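Long-range contacts in purine nucleoside phosphorylase (Thermus thermophilus, PDB 6TK9), which catalyses the reversible phosphorolysis of purine nucleosides such as inosine and guanosine, giving the free base and ribose 1-phosphate: residues A[69-74]-A[265-271]; A[22-28]-A[104-110]. One frame throughout, in Å; residues are numbered along the deposited sequence.

Contact 1 (A[69-74]-A[265-271])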
ATOM      1  N   LEU A  69      14.972 -34.024  27.284  1.00 41.08           N
ATOM      2  CA  LEU A  69      15.455 -33.828  25.898  1.00 39.44           C
ATOM      3  C   LEU A  69      16.615 -32.837  26.022  1.00 39.69           C
ATOM      4  O   LEU A  69      16.459 -31.908  26.819  1.00 38.08           O
ATOM      5  CB  LEU A  69      14.299 -33.306  25.044  1.00 40.69           C
ATOM      6  CG  LEU A  69      14.576 -33.124  23.558  1.00 45.26           C
ATOM      7  CD1 LEU A  69      14.870 -34.454  22.884  1.00 47.75           C
ATOM      8  CD2 LEU A  69      13.396 -32.434  22.889  1.00 51.01           C
ATOM      9  N   GLU A  70      17.759 -33.122  25.389  1.00 40.08           N
ATOM     10  CA  GLU A  70      19.007 -32.310  25.436  1.00 44.42           C
ATOM     11  C   GLU A  70      19.314 -31.959  26.903  1.00 44.27           C
ATOM     12  O   GLU A  70      19.891 -30.883  27.167  1.00 48.99           O
ATOM     13  CB  GLU A  70      18.874 -31.120  24.476  1.00 39.74           C
ATOM     14  CG  GLU A  70      20.180 -30.423  24.154  1.00 41.65           C
ATOM     15  CD  GLU A  70      21.139 -31.116  23.197  1.00 45.33           C
ATOM     16  OE1 GLU A  70      20.692 -32.012  22.464  1.00 45.95           O
ATOM     17  OE2 GLU A  70      22.350 -30.740  23.182  1.00 51.63           O
ATOM     18  N   GLY A  71      18.982 -32.871  27.824  1.00 48.55           N
ATOM     19  CA  GLY A  71      19.253 -32.738  29.269  1.00 49.44           C
ATOM     20  C   GLY A  71      18.300 -31.799  29.994  1.00 50.31           C
ATOM     21  O   GLY A  71      18.497 -31.589  31.182  1.00 53.28           O
ATOM     22  N   LYS A  72      17.292 -31.249  29.323  1.00 57.74           N
ATOM     23  CA  LYS A  72      16.289 -30.356  29.952  1.00 57.97           C
ATOM     24  C   LYS A  72      15.046 -31.165  30.298  1.00 53.21           C
ATOM     25  O   LYS A  72      14.637 -32.036  29.532  1.00 50.54           O
ATOM     26  CB  LYS A  72      15.952 -29.201  29.008  1.00 64.07           C
ATOM     27  CG  LYS A  72      17.108 -28.248  28.740  1.00 74.75           C
ATOM     28  CD  LYS A  72      17.503 -27.385  29.930  1.00 82.18           C
ATOM     29  CE  LYS A  72      19.007 -27.243  30.055  1.00 87.47           C
ATOM     30  NZ  LYS A  72      19.393 -26.658  31.361  1.00 88.05           N
ATOM     31  N   PRO A  73      14.406 -30.894  31.458  1.00 50.24           N
ATOM     32  CA  PRO A  73      13.064 -31.415  31.731  1.00 49.48           C
ATOM     33  C   PRO A  73      12.029 -30.678  30.860  1.00 49.21           C
ATOM     34  O   PRO A  73      11.929 -29.465  30.972  1.00 48.75           O
ATOM     35  CB  PRO A  73      12.847 -31.190  33.242  1.00 49.35           C
ATOM     36  CG  PRO A  73      13.929 -30.197  33.681  1.00 52.63           C
ATOM     37  CD  PRO A  73      14.947 -30.083  32.559  1.00 49.55           C
ATOM     38  N   VAL A  74      11.290 -31.395  30.005  1.00 46.26           N
ATOM     39  CA  VAL A  74      10.440 -30.759  28.953  1.00 45.08           C
ATOM     40  C   VAL A  74       9.032 -31.362  28.952  1.00 48.79           C
ATOM     41  O   VAL A  74       8.895 -32.562  29.263  1.00 49.06           O
ATOM     42  CB  VAL A  74      11.099 -30.844  27.567  1.00 44.11           C
ATOM     43  CG1 VAL A  74      12.448 -30.155  27.578  1.00 47.12           C
ATOM     44  CG2 VAL A  74      11.247 -32.267  27.064  1.00 43.96           C
ATOM     45  N   ARG A 265      17.190 -28.536  19.469  1.00 46.58           N
ATOM     46  CA  ARG A 265      18.134 -29.078  20.492  1.00 47.41           C
ATOM     47  C   ARG A 265      19.155 -27.991  20.846  1.00 46.24           C
ATOM     48  O   ARG A 265      19.349 -27.750  22.053  1.00 46.38           O
ATOM     49  CB  ARG A 265      18.837 -30.345  19.989  1.00 48.80           C
ATOM     50  CG  ARG A 265      17.988 -31.610  20.015  1.00 46.75           C
ATOM     51  CD  ARG A 265      18.703 -32.711  19.254  1.00 47.98           C
ATOM     52  NE  ARG A 265      17.981 -33.973  19.312  1.00 48.22           N
ATOM     53  CZ  ARG A 265      17.920 -34.765  20.377  1.00 47.10           C
ATOM     54  NH1 ARG A 265      18.532 -34.433  21.504  1.00 49.17           N
ATOM     55  NH2 ARG A 265      17.238 -35.896  20.314  1.00 46.71           N
ATOM     56  N   GLY A 266      19.766 -27.362  19.833  1.00 45.61           N
ATOM     57  CA  GLY A 266      20.715 -26.243  20.003  1.00 46.68           C
ATOM     58  C   GLY A 266      20.178 -25.193  20.962  1.00 46.99           C
ATOM     59  O   GLY A 266      20.891 -24.832  21.920  1.00 47.46           O
ATOM     60  N   ILE A 267      18.942 -24.747  20.726  1.00 45.54           N
ATOM     61  CA  ILE A 267      18.230 -23.736  21.559  1.00 44.51           C
ATOM     62  C   ILE A 267      17.994 -24.307  22.966  1.00 45.26           C
ATOM     63  O   ILE A 267      18.420 -23.660  23.939  1.00 44.71           O
ATOM     64  CB  ILE A 267      16.921 -23.317  20.860  1.00 42.82           C
ATOM     65  CG1 ILE A 267      17.220 -22.498  19.603  1.00 44.25           C
ATOM     66  CG2 ILE A 267      15.992 -22.589  21.820  1.00 41.03           C
ATOM     67  CD1 ILE A 267      16.152 -22.585  18.535  1.00 47.62           C
ATOM     68  N   LEU A 268      17.328 -25.461  23.071  1.00 45.68           N
ATOM     69  CA  LEU A 268      17.068 -26.171  24.358  1.00 46.75           C
ATOM     70  C   LEU A 268      18.319 -26.182  25.239  1.00 43.25           C
ATOM     71  O   LEU A 268      18.166 -26.043  26.466  1.00 47.18           O
ATOM     72  CB  LEU A 268      16.624 -27.615  24.094  1.00 50.67           C
ATOM     73  CG  LEU A 268      15.201 -27.966  24.520  1.00 53.10           C
ATOM     74  CD1 LEU A 268      14.190 -27.070  23.836  1.00 57.81           C
ATOM     75  CD2 LEU A 268      14.901 -29.416  24.190  1.00 58.57           C
ATOM     76  N   ALA A 269      19.503 -26.391  24.663  1.00 43.98           N
ATOM     77  CA  ALA A 269      20.750 -26.618  25.434  1.00 44.65           C
ATOM     78  C   ALA A 269      21.141 -25.336  26.170  1.00 47.47           C
ATOM     79  O   ALA A 269      21.794 -25.453  27.211  1.00 51.66           O
ATOM     80  CB  ALA A 269      21.849 -27.094  24.532  1.00 41.37           C
ATOM     81  N   GLU A 270      20.723 -24.169  25.673  1.00 50.75           N
ATOM     82  CA  GLU A 270      21.147 -22.847  26.210  1.00 55.18           C
ATOM     83  C   GLU A 270      20.115 -22.293  27.204  1.00 55.20           C
ATOM     84  O   GLU A 270      20.439 -21.288  27.830  1.00 53.12           O
ATOM     85  CB  GLU A 270      21.368 -21.854  25.070  1.00 65.00           C
ATOM     86  CG  GLU A 270      22.191 -22.398  23.904  1.00 74.69           C
ATOM     87  CD  GLU A 270      23.700 -22.490  24.106  1.00 80.78           C
ATOM     88  OE1 GLU A 270      24.142 -23.221  25.023  1.00 86.14           O
ATOM     89  OE2 GLU A 270      24.435 -21.847  23.327  1.00 71.91           O
ATOM     90  N   LEU A 271      18.951 -22.940  27.372  1.00 59.73           N
ATOM     91  CA  LEU A 271      17.797 -22.468  28.203  1.00 63.81           C
ATOM     92  C   LEU A 271      17.908 -22.980  29.650  1.00 68.18           C
ATOM     93  O   LEU A 271      17.375 -22.367  30.611  1.00 58.77           O
ATOM     94  CB  LEU A 271      16.479 -22.958  27.579  1.00 61.64           C
ATOM     95  CG  LEU A 271      16.100 -22.346  26.230  1.00 62.28           C
ATOM     96  CD1 LEU A 271      14.769 -22.897  25.729  1.00 59.53           C
ATOM     97  CD2 LEU A 271      16.060 -20.829  26.324  1.00 61.20           C
ATOM     98  OXT LEU A 271      18.506 -24.039  29.889  1.00 67.85           O
TER
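L69, E70 and K72 pack against R265, L268 and L271 in a mixed contact, apolar in the middle with a weak salt bridge at each end. It joins a tight beta hairpin to the C-terminal end of the last helix, 257-270. The hairpin links strand 68-69 to strand 72-78 through a type I' turn from L69 to K72. The axes of strand 72-74 and helix 265-270 run at 111° to each other. L268 fills the middle. Its CD2 lies 3.6 Å from L69 CD2, and V74 CG1 touches the same methyl at 4.2 Å. The side chains of L69 and L268 cross at about a right angle. L69 also sends CD1 over one face of the R265 guanidinium, 3.8 Å from NH2. E70 meets that guanidinium at its edge instead. Its OE1 lies in the guanidinium plane, 3.4 Å from R265 NH1, but the carboxylate is turned 73° from that plane and the bond is weak. The other amino group, R265 NH2, has a salt bridge to E37. The CG of E70 rests 3.7 Å from A269 CB, and a bend at chi2 (75°) turns the carboxylate toward R265. With an alanine in place of E70, R265 NH1 would probably lose its carboxylate mate and A269 CB its packing against CG. The bent side chain of K72 runs to the C terminus. Its CG is 3.3 Å from L268 O, and K72 NZ lies 3.1 Å from L271 OXT, a weak salt bridge to the C-terminal carboxylate of the chain. Around the contact, L69 also touches the loop residues L34 and V38. I267 and L271 face helix 161-173 at L166, I267 also meets L227 and L229 of strand 225-235, and L268 continues onto L108 of strand 106-115.

Contact 2 (A[22-28]-A[104-110])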
ATOM      1  N   GLU A  22      10.397 -27.636  32.725  1.00 49.51           N
ATOM      2  CA  GLU A  22      10.857 -26.224  32.668  1.00 50.80           C
ATOM      3  C   GLU A  22      10.488 -25.609  31.317  1.00 47.54           C
ATOM      4  O   GLU A  22      10.346 -24.393  31.257  1.00 50.44           O
ATOM      5  CB  GLU A  22      12.368 -26.161  32.886  1.00 54.22           C
ATOM      6  CG  GLU A  22      12.727 -26.328  34.348  1.00 61.25           C
ATOM      7  CD  GLU A  22      14.179 -26.622  34.671  1.00 64.61           C
ATOM      8  OE1 GLU A  22      15.019 -26.664  33.735  1.00 68.27           O
ATOM      9  OE2 GLU A  22      14.458 -26.820  35.868  1.00 68.89           O
ATOM     10  N   VAL A  23      10.342 -26.426  30.277  1.00 45.30           N
ATOM     11  CA  VAL A  23      10.223 -25.944  28.880  1.00 44.25           C
ATOM     12  C   VAL A  23       9.091 -26.711  28.205  1.00 45.38           C
ATOM     13  O   VAL A  23       9.102 -27.946  28.211  1.00 45.36           O
ATOM     14  CB  VAL A  23      11.550 -26.071  28.112  1.00 45.32           C
ATOM     15  CG1 VAL A  23      11.404 -25.640  26.660  1.00 45.99           C
ATOM     16  CG2 VAL A  23      12.665 -25.278  28.775  1.00 47.30           C
ATOM     17  N   GLY A  24       8.133 -25.958  27.674  1.00 48.90           N
ATOM     18  CA  GLY A  24       7.070 -26.461  26.799  1.00 43.97           C
ATOM     19  C   GLY A  24       7.565 -26.421  25.388  1.00 40.91           C
ATOM     20  O   GLY A  24       8.350 -25.552  25.081  1.00 43.59           O
ATOM     21  N   LEU A  25       7.121 -27.351  24.569  1.00 44.10           N
ATOM     22  CA  LEU A  25       7.527 -27.454  23.159  1.00 43.55           C
ATOM     23  C   LEU A  25       6.343 -28.067  22.413  1.00 40.90           C
ATOM     24  O   LEU A  25       5.962 -29.165  22.796  1.00 41.18           O
ATOM     25  CB  LEU A  25       8.787 -28.322  23.126  1.00 45.76           C
ATOM     26  CG  LEU A  25       9.214 -28.818  21.750  1.00 49.82           C
ATOM     27  CD1 LEU A  25       9.668 -27.664  20.868  1.00 51.00           C
ATOM     28  CD2 LEU A  25      10.321 -29.843  21.881  1.00 55.25           C
ATOM     29  N   VAL A  26       5.735 -27.338  21.473  1.00 39.19           N
ATOM     30  CA  VAL A  26       4.553 -27.788  20.674  1.00 35.94           C
ATOM     31  C   VAL A  26       5.072 -28.118  19.279  1.00 36.74           C
ATOM     32  O   VAL A  26       5.659 -27.229  18.641  1.00 38.94           O
ATOM     33  CB  VAL A  26       3.423 -26.735  20.627  1.00 35.27           C
ATOM     34  CG1 VAL A  26       2.291 -27.150  19.700  1.00 37.52           C
ATOM     35  CG2 VAL A  26       2.847 -26.422  21.995  1.00 34.06           C
ATOM     36  N   LEU A  27       4.911 -29.370  18.865  1.00 36.75           N
ATOM     37  CA  LEU A  27       5.396 -29.875  17.563  1.00 38.69           C
ATOM     38  C   LEU A  27       4.202 -29.868  16.606  1.00 38.92           C
ATOM     39  O   LEU A  27       3.184 -30.434  16.956  1.00 38.30           O
ATOM     40  CB  LEU A  27       6.020 -31.274  17.737  1.00 38.23           C
ATOM     41  CG  LEU A  27       7.218 -31.355  18.698  1.00 39.51           C
ATOM     42  CD1 LEU A  27       7.660 -32.794  18.933  1.00 38.24           C
ATOM     43  CD2 LEU A  27       8.387 -30.524  18.221  1.00 37.25           C
ATOM     44  N   GLY A  28       4.339 -29.235  15.443  1.00 41.70           N
ATOM     45  CA  GLY A  28       3.245 -29.083  14.465  1.00 41.32           C
ATOM     46  C   GLY A  28       3.313 -30.130  13.377  1.00 43.97           C
ATOM     47  O   GLY A  28       3.925 -31.195  13.595  1.00 43.08           O
ATOM     48  N   ALA A 104       5.937 -25.361  32.933  1.00 47.51           N
ATOM     49  CA  ALA A 104       6.548 -24.822  31.693  1.00 48.30           C
ATOM     50  C   ALA A 104       6.281 -23.309  31.594  1.00 52.38           C
ATOM     51  O   ALA A 104       5.180 -22.950  31.156  1.00 63.02           O
ATOM     52  CB  ALA A 104       6.009 -25.555  30.487  1.00 45.45           C
ATOM     53  N   ARG A 105       7.242 -22.457  31.977  1.00 51.74           N
ATOM     54  CA  ARG A 105       7.111 -20.970  31.932  1.00 50.22           C
ATOM     55  C   ARG A 105       7.781 -20.407  30.664  1.00 46.38           C
ATOM     56  O   ARG A 105       7.642 -19.188  30.404  1.00 39.12           O
ATOM     57  CB  ARG A 105       7.722 -20.348  33.187  1.00 59.08           C
ATOM     58  CG  ARG A 105       7.301 -21.018  34.489  1.00 74.18           C
ATOM     59  CD  ARG A 105       5.888 -20.682  34.924  1.00 81.18           C
ATOM     60  NE  ARG A 105       5.780 -19.262  35.236  1.00 87.69           N
ATOM     61  CZ  ARG A 105       6.095 -18.696  36.397  1.00 88.71           C
ATOM     62  NH1 ARG A 105       6.542 -19.429  37.402  1.00 94.03           N
ATOM     63  NH2 ARG A 105       5.958 -17.392  36.554  1.00 84.74           N
ATOM     64  N   THR A 106       8.493 -21.255  29.905  1.00 45.96           N
ATOM     65  CA  THR A 106       9.090 -20.950  28.577  1.00 43.16           C
ATOM     66  C   THR A 106       8.574 -21.981  27.569  1.00 47.03           C
ATOM     67  O   THR A 106       8.650 -23.193  27.882  1.00 43.74           O
ATOM     68  CB  THR A 106      10.623 -20.925  28.624  1.00 40.32           C
ATOM     69  OG1 THR A 106      11.012 -19.878  29.506  1.00 42.97           O
ATOM     70  CG2 THR A 106      11.277 -20.659  27.288  1.00 39.01           C
ATOM     71  N   PHE A 107       8.078 -21.508  26.415  1.00 45.74           N
ATOM     72  CA  PHE A 107       7.416 -22.341  25.380  1.00 42.79           C
ATOM     73  C   PHE A 107       8.015 -22.058  24.012  1.00 42.29           C
ATOM     74  O   PHE A 107       8.175 -20.885  23.667  1.00 37.60           O
ATOM     75  CB  PHE A 107       5.919 -22.063  25.339  1.00 42.90           C
ATOM     76  CG  PHE A 107       5.079 -23.038  26.113  1.00 41.27           C
ATOM     77  CD1 PHE A 107       4.834 -22.850  27.458  1.00 41.74           C
ATOM     78  CD2 PHE A 107       4.512 -24.128  25.479  1.00 43.62           C
ATOM     79  CE1 PHE A 107       4.047 -23.748  28.158  1.00 41.73           C
ATOM     80  CE2 PHE A 107       3.729 -25.029  26.179  1.00 43.17           C
ATOM     81  CZ  PHE A 107       3.496 -24.835  27.519  1.00 43.57           C
ATOM     82  N   LEU A 108       8.320 -23.131  23.282  1.00 43.05           N
ATOM     83  CA  LEU A 108       8.762 -23.127  21.868  1.00 43.01           C
ATOM     84  C   LEU A 108       7.561 -23.603  21.045  1.00 41.21           C
ATOM     85  O   LEU A 108       7.208 -24.777  21.156  1.00 43.76           O
ATOM     86  CB  LEU A 108       9.962 -24.073  21.693  1.00 42.33           C
ATOM     87  CG  LEU A 108      11.355 -23.515  22.009  1.00 47.55           C
ATOM     88  CD1 LEU A 108      11.437 -22.858  23.388  1.00 47.51           C
ATOM     89  CD2 LEU A 108      12.416 -24.595  21.895  1.00 45.78           C
ATOM     90  N   LEU A 109       6.922 -22.727  20.285  1.00 36.93           N
ATOM     91  CA  LEU A 109       5.782 -23.128  19.424  1.00 38.53           C
ATOM     92  C   LEU A 109       6.300 -23.347  18.003  1.00 38.51           C
ATOM     93  O   LEU A 109       6.877 -22.415  17.458  1.00 42.30           O
ATOM     94  CB  LEU A 109       4.717 -22.033  19.477  1.00 37.57           C
ATOM     95  CG  LEU A 109       4.287 -21.614  20.878  1.00 36.29           C
ATOM     96  CD1 LEU A 109       3.428 -20.367  20.807  1.00 37.03           C
ATOM     97  CD2 LEU A 109       3.550 -22.738  21.581  1.00 34.02           C
ATOM     98  N   THR A 110       6.113 -24.542  17.451  1.00 36.90           N
ATOM     99  CA  THR A 110       6.614 -24.933  16.114  1.00 38.95           C
ATOM    100  C   THR A 110       5.412 -25.257  15.227  1.00 39.31           C
ATOM    101  O   THR A 110       4.408 -25.768  15.762  1.00 37.39           O
ATOM    102  CB  THR A 110       7.620 -26.096  16.187  1.00 42.47           C
ATOM    103  OG1 THR A 110       6.931 -27.350  16.223  1.00 42.34           O
ATOM    104  CG2 THR A 110       8.557 -25.975  17.374  1.00 42.22           C
TER
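G24 and V26 exchange backbone hydrogen bonds with T106, L108 and T110, on neighbouring parallel strands of the central sheet. The bonds alternate: G24 N gives to T106 O, L108 N to G24 O at 3.0 Å, and V26 N to L108 O at 3.0 Å. The last of these is nearly collinear with the carbonyl. T110 carries the far end. Its CB sits 3.3 Å from V26 O. From there OG1 turns to the position between backbone N and carbonyl carbon (chi1 84°) and gives a hydrogen bond to V26 O at 2.7 Å, in the carbonyl plane and on a lone pair. The same hydroxyl accepts from G28 N at 3.3 Å. The other branch, T110 CG2, also lies beside V26 O and reaches L25 CD1, 4.0 Å away. V26 O is thus gripped twice, by T110 N and by OG1. At the other end of the pairing, G24 CA lies over one face of the F107 ring, 3.8 Å from its centroid, a CH-pi contact. A CB on G24 would clash with that ring. V26 CG2 meets L109 CD2 on the same face of the sheet as F107. The threonine hydroxyl therefore extends the backbone pairing to G28, just where strand 23-27 ends. The nearest atoms of G28 and a bound phosphate ion are about 3 Å apart, consistent with a turn bordering the enzyme's phosphate pocket.

How the contacts relate
From the N terminus the chain first lays down 22-28, then passes through 69-74 before reaching 104-110. There contact 2 closes a loop of 75 intervening residues. The chain runs on through the rest of the sheet to 265-271, where contact 1 closes a loop of 190. The segments alternate, so the two loops cross. The contacts touch directly. P73 O and E22 N are 3.0 Å apart, a probable hydrogen bond, as strands 72-78 and 23-27 are sheet neighbours. L108 packs on both L268 and L271. Contact 2 joins two central strands, and contact 1 ties the hairpin of strands 68-69 and 72-78 to the terminal helix that covers the face of L25 and L108.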